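Local atomic coordinates of carboxylic ester hydrolase (Aspergillus niger, PDB entry 7K4O), a protein that hydrolyses carboxylic ester bonds as a serine esterase of the tannase family, probably releasing gallic acid from tannins. Residues N129-D132 and T133-L137; L147-F150 and A151-H155; G353-Y356 and I357-V361; Q388-Y391 and S392-Q395. All coordinates share one frame; numbering follows the deposited sequence.

Contact 1: N129-D132 and T133-L137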
loop_
_atom_site.group_PDB
_atom_site.type_symbol
_atom_site.label_atom_id
_atom_site.label_comp_id
_atom_site.label_asym_id
_atom_site.label_seq_id
_atom_site.Cartn_x
_atom_site.Cartn_y
_atom_site.Cartn_z
ATOM N N ASN A 129 -18.290 -3.194 6.745
ATOM C CA ASN A 129 -17.823 -4.348 7.558
ATOM C C ASN A 129 -16.565 -4.929 6.916
ATOM O O ASN A 129 -16.542 -5.132 5.693
ATOM C CB ASN A 129 -18.912 -5.396 7.670
ATOM C CG ASN A 129 -20.070 -4.851 8.492
ATOM O OD1 ASN A 129 -19.851 -4.103 9.445
ATOM N ND2 ASN A 129 -21.289 -5.086 8.047
ATOM N N ASN A 130 -15.565 -5.236 7.720
ATOM C CA ASN A 130 -14.239 -5.565 7.198
ATOM C C ASN A 130 -13.919 -7.039 7.347
ATOM O O ASN A 130 -14.697 -7.781 7.862
ATOM C CB ASN A 130 -13.199 -4.663 7.807
ATOM C CG ASN A 130 -13.474 -3.191 7.519
ATOM O OD1 ASN A 130 -14.024 -2.842 6.476
ATOM N ND2 ASN A 130 -13.070 -2.362 8.442
ATOM N N ALA A 131 -12.766 -7.418 6.803
ATOM C CA ALA A 131 -12.402 -8.836 6.692
ATOM C C ALA A 131 -12.154 -9.392 8.101
ATOM O O ALA A 131 -12.432 -10.585 8.311
ATOM C CB ALA A 131 -11.194 -9.027 5.838
ATOM N N ASP A 132 -11.606 -8.584 8.994
ATOM C CA ASP A 132 -11.299 -9.069 10.373
ATOM C C ASP A 132 -12.566 -9.441 11.117
ATOM O O ASP A 132 -12.552 -10.560 11.727
ATOM C CB ASP A 132 -10.394 -8.114 11.110
ATOM C CG ASP A 132 -10.847 -6.671 11.232
ATOM O OD1 ASP A 132 -11.831 -6.295 10.595
ATOM O OD2 ASP A 132 -10.087 -5.934 11.903
ATOM N N THR A 133 -13.671 -8.726 10.920
ATOM C CA THR A 133 -14.949 -9.064 11.598
ATOM C C THR A 133 -15.572 -10.334 11.024
ATOM O O THR A 133 -16.350 -10.963 11.727
ATOM C CB THR A 133 -15.910 -7.880 11.593
ATOM O OG1 THR A 133 -16.492 -7.732 10.288
ATOM C CG2 THR A 133 -15.174 -6.620 11.989
ATOM N N ALA A 134 -15.176 -10.778 9.840
ATOM C CA ALA A 134 -15.742 -11.953 9.169
ATOM C C ALA A 134 -14.766 -13.143 9.159
ATOM O O ALA A 134 -15.133 -14.172 8.577
ATOM C CB ALA A 134 -16.140 -11.544 7.753
ATOM N N MET A 135 -13.586 -13.005 9.731
ATOM C CA MET A 135 -12.497 -13.983 9.505
ATOM C C MET A 135 -12.706 -15.256 10.331
ATOM O O MET A 135 -12.141 -16.283 9.910
ATOM C CB MET A 135 -11.142 -13.346 9.814
ATOM C CG MET A 135 -9.943 -14.091 9.334
ATOM S SD MET A 135 -9.847 -14.315 7.535
ATOM C CE MET A 135 -9.361 -12.649 7.099
ATOM N N LEU A 136 -13.432 -15.204 11.456
ATOM C CA LEU A 136 -13.512 -16.370 12.365
ATOM C C LEU A 136 -14.933 -16.892 12.432
ATOM O O LEU A 136 -15.873 -16.132 12.698
ATOM C CB LEU A 136 -13.017 -16.023 13.768
ATOM C CG LEU A 136 -11.602 -15.514 13.884
ATOM C CD1 LEU A 136 -11.312 -15.128 15.328
ATOM C CD2 LEU A 136 -10.573 -16.471 13.346
ATOM N N LEU A 137 -15.097 -18.188 12.212
ATOM C CA LEU A 137 -16.378 -18.870 12.481
ATOM C C LEU A 137 -16.590 -19.105 13.989
ATOM O O LEU A 137 -17.763 -19.174 14.423
ATOM C CB LEU A 137 -16.452 -20.185 11.718
ATOM C CG LEU A 137 -16.436 -20.103 10.192
ATOM C CD1 LEU A 137 -16.427 -21.489 9.585
ATOM C CD2 LEU A 137 -17.656 -19.303 9.693
HETATM O O HOH W 1 -14.396 -12.905 12.894
#

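Contact 2: L147-F150 and A151-H155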
loop_
_atom_site.group_PDB
_atom_site.type_symbol
_atom_site.label_atom_id
_atom_site.label_comp_id
_atom_site.label_asym_id
_atom_site.label_seq_id
_atom_site.Cartn_x
_atom_site.Cartn_y
_atom_site.Cartn_z
ATOM N N LEU A 147 -11.005 -15.663 4.130
ATOM C CA LEU A 147 -9.577 -15.620 3.835
ATOM C C LEU A 147 -9.348 -15.536 2.328
ATOM O O LEU A 147 -8.590 -14.653 1.897
ATOM C CB LEU A 147 -8.877 -16.855 4.417
ATOM C CG LEU A 147 -7.428 -17.001 4.044
ATOM C CD1 LEU A 147 -6.593 -15.916 4.684
ATOM C CD2 LEU A 147 -6.851 -18.346 4.458
ATOM N N TYR A 148 -9.967 -16.437 1.574
ATOM C CA TYR A 148 -9.720 -16.492 0.110
ATOM C C TYR A 148 -10.310 -15.241 -0.575
ATOM O O TYR A 148 -9.648 -14.720 -1.524
ATOM C CB TYR A 148 -10.263 -17.784 -0.506
ATOM C CG TYR A 148 -9.242 -18.892 -0.449
ATOM C CD1 TYR A 148 -9.002 -19.573 0.745
ATOM C CD2 TYR A 148 -8.542 -19.309 -1.566
ATOM C CE1 TYR A 148 -8.060 -20.592 0.803
ATOM C CE2 TYR A 148 -7.575 -20.312 -1.518
ATOM C CZ TYR A 148 -7.350 -20.978 -0.317
ATOM O OH TYR A 148 -6.450 -22.008 -0.240
ATOM N N MET A 149 -11.516 -14.829 -0.201
ATOM C CA MET A 149 -12.112 -13.614 -0.795
ATOM C C MET A 149 -11.217 -12.379 -0.510
ATOM O O MET A 149 -10.912 -11.621 -1.447
ATOM C CB MET A 149 -13.498 -13.409 -0.215
ATOM C CG MET A 149 -14.537 -14.331 -0.824
ATOM S SD MET A 149 -14.847 -13.967 -2.597
ATOM C CE MET A 149 -16.015 -12.621 -2.387
ATOM N N PHE A 150 -10.734 -12.195 0.713
ATOM C CA PHE A 150 -9.835 -11.075 1.044
ATOM C C PHE A 150 -8.516 -11.212 0.298
ATOM O O PHE A 150 -7.987 -10.225 -0.247
ATOM C CB PHE A 150 -9.609 -11.029 2.556
ATOM C CG PHE A 150 -8.826 -9.858 3.089
ATOM C CD1 PHE A 150 -9.201 -8.551 2.819
ATOM C CD2 PHE A 150 -7.730 -10.056 3.903
ATOM C CE1 PHE A 150 -8.503 -7.485 3.358
ATOM C CE2 PHE A 150 -6.996 -8.983 4.408
ATOM C CZ PHE A 150 -7.416 -7.712 4.182
ATOM N N ALA A 151 -7.946 -12.420 0.265
ATOM C CA ALA A 151 -6.633 -12.694 -0.337
ATOM C C ALA A 151 -6.627 -12.279 -1.807
ATOM O O ALA A 151 -5.677 -11.590 -2.179
ATOM C CB ALA A 151 -6.234 -14.141 -0.184
ATOM N N TYR A 152 -7.561 -12.806 -2.592
ATOM C CA TYR A 152 -7.523 -12.572 -4.055
ATOM C C TYR A 152 -8.841 -12.850 -4.751
ATOM O O TYR A 152 -8.992 -12.390 -5.900
ATOM C CB TYR A 152 -6.407 -13.402 -4.703
ATOM C CG TYR A 152 -6.619 -14.893 -4.719
ATOM C CD1 TYR A 152 -7.359 -15.502 -5.715
ATOM C CD2 TYR A 152 -6.065 -15.719 -3.722
ATOM C CE1 TYR A 152 -7.531 -16.884 -5.742
ATOM C CE2 TYR A 152 -6.212 -17.096 -3.750
ATOM C CZ TYR A 152 -6.944 -17.678 -4.759
ATOM O OH TYR A 152 -7.118 -19.050 -4.789
ATOM N N LYS A 153 -9.769 -13.576 -4.171
ATOM C CA LYS A 153 -10.895 -14.053 -4.999
ATOM C C LYS A 153 -11.880 -12.911 -5.238
ATOM O O LYS A 153 -12.514 -12.863 -6.337
ATOM C CB LYS A 153 -11.573 -15.270 -4.354
ATOM C CG LYS A 153 -12.611 -15.940 -5.214
ATOM C CD LYS A 153 -12.954 -17.384 -4.733
ATOM C CE LYS A 153 -13.628 -17.392 -3.371
ATOM N NZ LYS A 153 -14.153 -18.740 -3.042
ATOM N N ALA A 154 -12.142 -12.059 -4.266
ATOM C CA ALA A 154 -13.140 -10.973 -4.401
ATOM C C ALA A 154 -12.738 -10.013 -5.542
ATOM O O ALA A 154 -13.616 -9.587 -6.340
ATOM C CB ALA A 154 -13.271 -10.184 -3.103
ATOM N N HIS A 155 -11.466 -9.706 -5.658
ATOM C CA HIS A 155 -11.031 -8.769 -6.731
ATOM C C HIS A 155 -11.112 -9.421 -8.114
ATOM O O HIS A 155 -11.484 -8.744 -9.101
ATOM C CB HIS A 155 -9.646 -8.232 -6.460
ATOM C CG HIS A 155 -9.672 -7.001 -5.644
ATOM N ND1 HIS A 155 -10.213 -5.797 -6.149
ATOM C CD2 HIS A 155 -9.331 -6.788 -4.357
ATOM C CE1 HIS A 155 -10.166 -4.905 -5.179
ATOM N NE2 HIS A 155 -9.605 -5.464 -4.080
HETATM O O HOH W 2 -9.614 -10.096 -3.426
#

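Contact 3: G353-Y356 and I357-V361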
loop_
_atom_site.group_PDB
_atom_site.type_symbol
_atom_site.label_atom_id
_atom_site.label_comp_id
_atom_site.label_asym_id
_atom_site.label_seq_id
_atom_site.Cartn_x
_atom_site.Cartn_y
_atom_site.Cartn_z
ATOM N N GLY A 353 0.207 -5.315 14.500
ATOM C CA GLY A 353 0.989 -6.513 14.787
ATOM C C GLY A 353 0.223 -7.468 15.684
ATOM O O GLY A 353 0.177 -8.680 15.400
ATOM N N GLY A 354 -0.386 -6.951 16.743
ATOM C CA GLY A 354 -1.186 -7.765 17.663
ATOM C C GLY A 354 -2.356 -8.405 16.956
ATOM O O GLY A 354 -2.685 -9.594 17.224
ATOM N N GLU A 355 -3.003 -7.662 16.065
ATOM C CA GLU A 355 -4.183 -8.207 15.383
ATOM C C GLU A 355 -3.757 -9.414 14.527
ATOM O O GLU A 355 -4.550 -10.391 14.430
ATOM C CB GLU A 355 -4.879 -7.161 14.517
ATOM C CG GLU A 355 -6.044 -7.753 13.721
ATOM C CD GLU A 355 -7.112 -6.789 13.285
ATOM O OE1 GLU A 355 -6.879 -5.567 13.345
ATOM O OE2 GLU A 355 -8.198 -7.263 12.912
ATOM N N TYR A 356 -2.657 -9.354 13.795
ATOM C CA TYR A 356 -2.197 -10.490 12.973
ATOM C C TYR A 356 -2.065 -11.746 13.872
ATOM O O TYR A 356 -2.633 -12.808 13.547
ATOM C CB TYR A 356 -0.907 -10.210 12.232
ATOM C CG TYR A 356 -0.315 -11.448 11.614
ATOM C CD1 TYR A 356 -1.028 -12.161 10.681
ATOM C CD2 TYR A 356 0.925 -11.942 11.960
ATOM C CE1 TYR A 356 -0.543 -13.345 10.139
ATOM C CE2 TYR A 356 1.464 -13.069 11.357
ATOM C CZ TYR A 356 0.728 -13.782 10.434
ATOM O OH TYR A 356 1.205 -14.945 9.893
ATOM N N ILE A 357 -1.352 -11.617 14.976
ATOM C CA ILE A 357 -1.148 -12.804 15.869
ATOM C C ILE A 357 -2.491 -13.292 16.396
ATOM O O ILE A 357 -2.777 -14.511 16.325
ATOM C CB ILE A 357 -0.131 -12.506 16.978
ATOM C CG1 ILE A 357 1.223 -12.091 16.405
ATOM C CG2 ILE A 357 -0.032 -13.706 17.935
ATOM C CD1 ILE A 357 1.811 -12.989 15.339
ATOM N N ALA A 358 -3.325 -12.400 16.918
ATOM C CA ALA A 358 -4.604 -12.810 17.534
ATOM C C ALA A 358 -5.543 -13.421 16.484
ATOM O O ALA A 358 -6.239 -14.412 16.776
ATOM C CB ALA A 358 -5.249 -11.654 18.250
ATOM N N LEU A 359 -5.654 -12.809 15.290
ATOM C CA LEU A 359 -6.688 -13.167 14.299
ATOM C C LEU A 359 -6.244 -14.356 13.429
ATOM O O LEU A 359 -7.074 -15.204 13.143
ATOM C CB LEU A 359 -6.954 -11.968 13.388
ATOM C CG LEU A 359 -8.127 -12.143 12.433
ATOM C CD1 LEU A 359 -9.448 -12.199 13.172
ATOM C CD2 LEU A 359 -8.059 -11.034 11.393
ATOM N N LEU A 360 -5.022 -14.340 12.916
ATOM C CA LEU A 360 -4.626 -15.261 11.849
ATOM C C LEU A 360 -3.606 -16.302 12.328
ATOM O O LEU A 360 -3.361 -17.241 11.604
ATOM C CB LEU A 360 -4.124 -14.456 10.661
ATOM C CG LEU A 360 -5.228 -13.741 9.880
ATOM C CD1 LEU A 360 -4.594 -12.666 9.019
ATOM C CD2 LEU A 360 -5.998 -14.736 9.038
ATOM N N VAL A 361 -3.026 -16.139 13.505
ATOM C CA VAL A 361 -2.143 -17.169 14.092
ATOM C C VAL A 361 -2.925 -17.904 15.180
ATOM O O VAL A 361 -3.201 -19.112 15.020
ATOM C CB VAL A 361 -0.834 -16.551 14.592
ATOM C CG1 VAL A 361 0.024 -17.646 15.241
ATOM C CG2 VAL A 361 -0.073 -15.855 13.465
#

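Contact 4: Q388-Y391 and S392-Q395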
loop_
_atom_site.group_PDB
_atom_site.type_symbol
_atom_site.label_atom_id
_atom_site.label_comp_id
_atom_site.label_asym_id
_atom_site.label_seq_id
_atom_site.Cartn_x
_atom_site.Cartn_y
_atom_site.Cartn_z
ATOM N N GLN A 388 4.822 -20.164 5.265
ATOM C CA GLN A 388 4.272 -21.442 4.740
ATOM C C GLN A 388 2.740 -21.369 4.738
ATOM O O GLN A 388 2.099 -21.793 3.752
ATOM C CB GLN A 388 4.820 -22.635 5.538
ATOM C CG GLN A 388 4.305 -23.959 5.019
ATOM C CD GLN A 388 4.931 -25.188 5.649
ATOM O OE1 GLN A 388 5.666 -25.108 6.670
ATOM N NE2 GLN A 388 4.608 -26.329 5.063
ATOM N N GLU A 389 2.142 -20.939 5.834
ATOM C CA GLU A 389 0.673 -21.020 6.030
ATOM C C GLU A 389 -0.051 -20.099 5.027
ATOM O O GLU A 389 -1.104 -20.514 4.499
ATOM C CB GLU A 389 0.351 -20.650 7.475
ATOM C CG GLU A 389 -1.135 -20.585 7.811
ATOM C CD GLU A 389 -1.409 -20.616 9.325
ATOM O OE1 GLU A 389 -0.459 -20.328 10.147
ATOM O OE2 GLU A 389 -2.577 -20.879 9.696
ATOM N N TYR A 390 0.516 -18.931 4.745
ATOM C CA TYR A 390 -0.193 -17.878 3.966
ATOM C C TYR A 390 0.424 -17.676 2.589
ATOM O O TYR A 390 -0.093 -16.786 1.839
ATOM C CB TYR A 390 -0.337 -16.600 4.816
ATOM C CG TYR A 390 -1.298 -16.794 5.965
ATOM C CD1 TYR A 390 -2.598 -17.166 5.735
ATOM C CD2 TYR A 390 -0.886 -16.734 7.292
ATOM C CE1 TYR A 390 -3.485 -17.475 6.748
ATOM C CE2 TYR A 390 -1.775 -17.018 8.313
ATOM C CZ TYR A 390 -3.083 -17.358 8.059
ATOM O OH TYR A 390 -3.957 -17.696 9.041
ATOM N N TYR A 391 1.388 -18.491 2.185
ATOM C CA TYR A 391 2.074 -18.356 0.866
ATOM C C TYR A 391 1.045 -18.190 -0.252
ATOM O O TYR A 391 1.216 -17.319 -1.122
ATOM C CB TYR A 391 2.906 -19.611 0.545
ATOM C CG TYR A 391 4.168 -19.349 -0.237
ATOM C CD1 TYR A 391 4.154 -19.189 -1.611
ATOM C CD2 TYR A 391 5.380 -19.317 0.408
ATOM C CE1 TYR A 391 5.337 -18.934 -2.300
ATOM C CE2 TYR A 391 6.562 -19.103 -0.270
ATOM C CZ TYR A 391 6.521 -18.826 -1.609
ATOM O OH TYR A 391 7.743 -18.595 -2.196
ATOM N N SER A 392 0.034 -19.055 -0.269
ATOM C CA SER A 392 -0.957 -19.198 -1.369
ATOM C C SER A 392 -2.101 -18.181 -1.277
ATOM O O SER A 392 -2.937 -18.149 -2.219
ATOM C CB SER A 392 -1.513 -20.596 -1.426
ATOM O OG SER A 392 -0.524 -21.530 -1.782
ATOM N N THR A 393 -2.229 -17.415 -0.196
ATOM C CA THR A 393 -3.411 -16.542 0.030
ATOM C C THR A 393 -2.920 -15.119 0.294
ATOM O O THR A 393 -2.973 -14.272 -0.596
ATOM C CB THR A 393 -4.355 -17.076 1.142
ATOM O OG1 THR A 393 -3.545 -17.329 2.306
ATOM C CG2 THR A 393 -5.074 -18.342 0.735
ATOM N N LEU A 394 -2.421 -14.815 1.493
ATOM C CA LEU A 394 -2.157 -13.409 1.887
ATOM C C LEU A 394 -0.724 -12.984 1.566
ATOM O O LEU A 394 -0.512 -11.772 1.501
ATOM C CB LEU A 394 -2.438 -13.272 3.385
ATOM C CG LEU A 394 -3.898 -13.449 3.780
ATOM C CD1 LEU A 394 -4.010 -13.370 5.289
ATOM C CD2 LEU A 394 -4.731 -12.391 3.147
ATOM N N GLN A 395 0.249 -13.899 1.444
ATOM C CA GLN A 395 1.666 -13.524 1.371
ATOM C C GLN A 395 1.886 -12.517 0.240
ATOM O O GLN A 395 2.589 -11.536 0.447
ATOM C CB GLN A 395 2.603 -14.730 1.253
ATOM C CG GLN A 395 4.057 -14.346 1.525
ATOM C CD GLN A 395 4.367 -14.015 2.956
ATOM O OE1 GLN A 395 3.512 -14.110 3.840
ATOM N NE2 GLN A 395 5.615 -13.601 3.196
HETATM O O HOH W 3 -2.404 -19.824 2.077
HETATM O O HOH W 4 -0.180 -15.006 -2.021
#

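Contact 1: N129-D132 and T133-L137
Ala134 N donates to Ala131 O (3.1 Å) three residues back, and weaker bonds of the same span run from Thr133 N to Asn130 O and from Met135 N to Asp132 O. The result is a run of overlapping tight turns in the loop that leads from strand 115-120 to strand 141-142. Thr133 folds its hydroxyl back over the first turn: chi1 of 76° sets OG1 between the backbone N and the carbonyl carbon, 3.0 Å from Asn130 O, where a hydrogen bond is possible but not certain, since the hydroxyl could also serve a second acceptor. The methyl branch, Thr133 CG2, comes to 3.6 Å from Asp132 OD1. Met135 is bent at both chi2 and chi3, which brings its terminal CE back to 4.3 Å from Ala131 CB. Ala131 and Met135 are both buried, and both also pack on helix 144-169; Asn129 instead turns its amide ND2 to the carbonyl of Gly125. One water ties off the last turn, accepting from Leu136 N at 2.9 Å and donating to Asp132 O at 3.2 Å, with a weaker bond to Thr133 O.

Contact 2: L147-F150 and A151-H155
Lys153 crosses Met149 at a slant, and its side chain can be followed outward from the helix. Lys153 CB starts 3.5 Å from Tyr148 O; CG then passes Met149 SD, and Lys153 CE returns to Met149 SD at 3.7 Å, because the chain leaves anti to its own nitrogen and bends at chi3 (66°). At the tip NZ makes a salt bridge with Glu145, about two turns earlier in the same helix, while the Met149 sulfur packs on the aliphatic part of the lysine. Met149 goes on past the lysine to set its CE 3.7 Å from Ala154 CB. Tyr148 and Tyr152 extend together in one direction, their planes at 66°; Tyr152 OH sits at the edge of the Tyr148 ring, 3.5 Å from Tyr148 CD2. Tyr148 O takes Tyr152 N at 3.0 Å and Lys153 N at 2.9 Å from opposite faces of its plane, and Ala154 N reaches Met149 O, five residues back, on a lone pair. A water bridges Met149 O to His155 N. Bonds of five-residue span beside the usual four-residue ones are the signature of a pi bulge, here set into the long helix 144-169.

Contact 3: G353-Y356 and I357-V361
Along the last turns of helix 351-361 the ring of Tyr356 reaches forward over Leu360 and Val361. CG stands anti to the backbone N (chi1 169°), and this swings the ring across three apolar neighbours at once. Val361 CG2 lies over one face, 4.0 Å from the Tyr356 ring centroid and 25° off the normal, a CH-pi contact displaced toward the phenol end of the ring. Leu360 crosses the tyrosine at about a right angle: its CB is 3.8 Å from Tyr356 CE1, while its CD1 meets the ring edge in plane. From the other flank Ile357 CD1 closes on Tyr356 CD2 at 3.6 Å.

Helix 351-361 comes between the neighbouring parallel strands 205-209 and 410-416 in chain order, within the large insertion that probably forms the lid over the alpha/beta-hydrolase core. There Tyr356 packs on helix 215-221, its ring meeting that of Trp215 steeply.

The backbone widens where the ring passes. Ala358 N binds Gly354 O at 2.9 Å, and Leu360 N binds Tyr356 O at 2.9 Å; Val361 N adds a weak bond to the same oxygen from five residues on, a pi-type turn. Glu355 and Leu359 run alongside each other on a different face of the helix. The extended glutamate brings Glu355 OE2 to 4.1 Å from Leu359 CD2, and the same oxygen also faces the carboxylate of Asp132. Its OE1 accepts from Gln351 NE2, which ties the carboxylate to the preceding turn.

Contact 4: Q388-Y391 and S392-Q395
Tyr390 and Leu394 lean together, with the leucine methyl CD1 over one face of the ring, 4.1 Å from Tyr390 CD1. Glu389 CG covers the opposite face, above its centre, so the phenol is sandwiched between two aliphatic groups. Thr393 approaches the same ring differently: it crosses obliquely and sets OG1 at the edge, in the ring plane, 3.6 Å from Tyr390 CD1. Its chi1 of 52° directs the hydroxyl back toward the end of the helix, where a water 2.8 Å from Thr393 OG1 donates to Glu389 O and so bridges loop and helix. Gln395 folds back against the start of the turn, Gln395 CB packing 3.7 Å from Tyr391 CA, while the bent chain carries the amide away to take a hydrogen bond at OE1 from Ser216 N.

These side chains sit on and just beyond a type I beta turn from Tyr390 to Thr393, made as the chain leaves helix 376-390. Tyr390 O is gripped twice, by Thr393 N at 3.0 Å and by Gln395 N at 2.9 Å. The two donors come from opposite faces of the carbonyl plane, each well out of it, so the chain coils about one carbonyl oxygen.

The turn is wedged between helices. Thr393 and Leu394 rest on helix 144-169, Leu394 and Gln395 also touch Trp215 at the start of helix 215-221, and Tyr390 packs against Tyr356 of helix 351-361, its OH bonding Leu360 O of the same helix.

Overall arrangement
The four contacts form a connected cluster beside the gallic acid pocket. Contact 1 meets contact 2 where Ala131 CB packs 3.6 Å from Phe150 CD1, and contact 3 where Asp132 OD2 lies 2.5 Å from Glu355 OE2, a carboxylate pair that probably shares a proton. Contact 4 closes the ring: Leu394 CD1 is 3.7 Å from Leu147 CD1 of contact 2, and Tyr390 OH is 2.7 Å from Leu360 O of contact 3, a probable hydrogen bond. Contacts 2 and 3 do not touch directly. The Phe150 side chain lies about 7 Å from the bound gallic acid and packs on Glu187, while Tyr356 touches Gln219; both partners line the pocket.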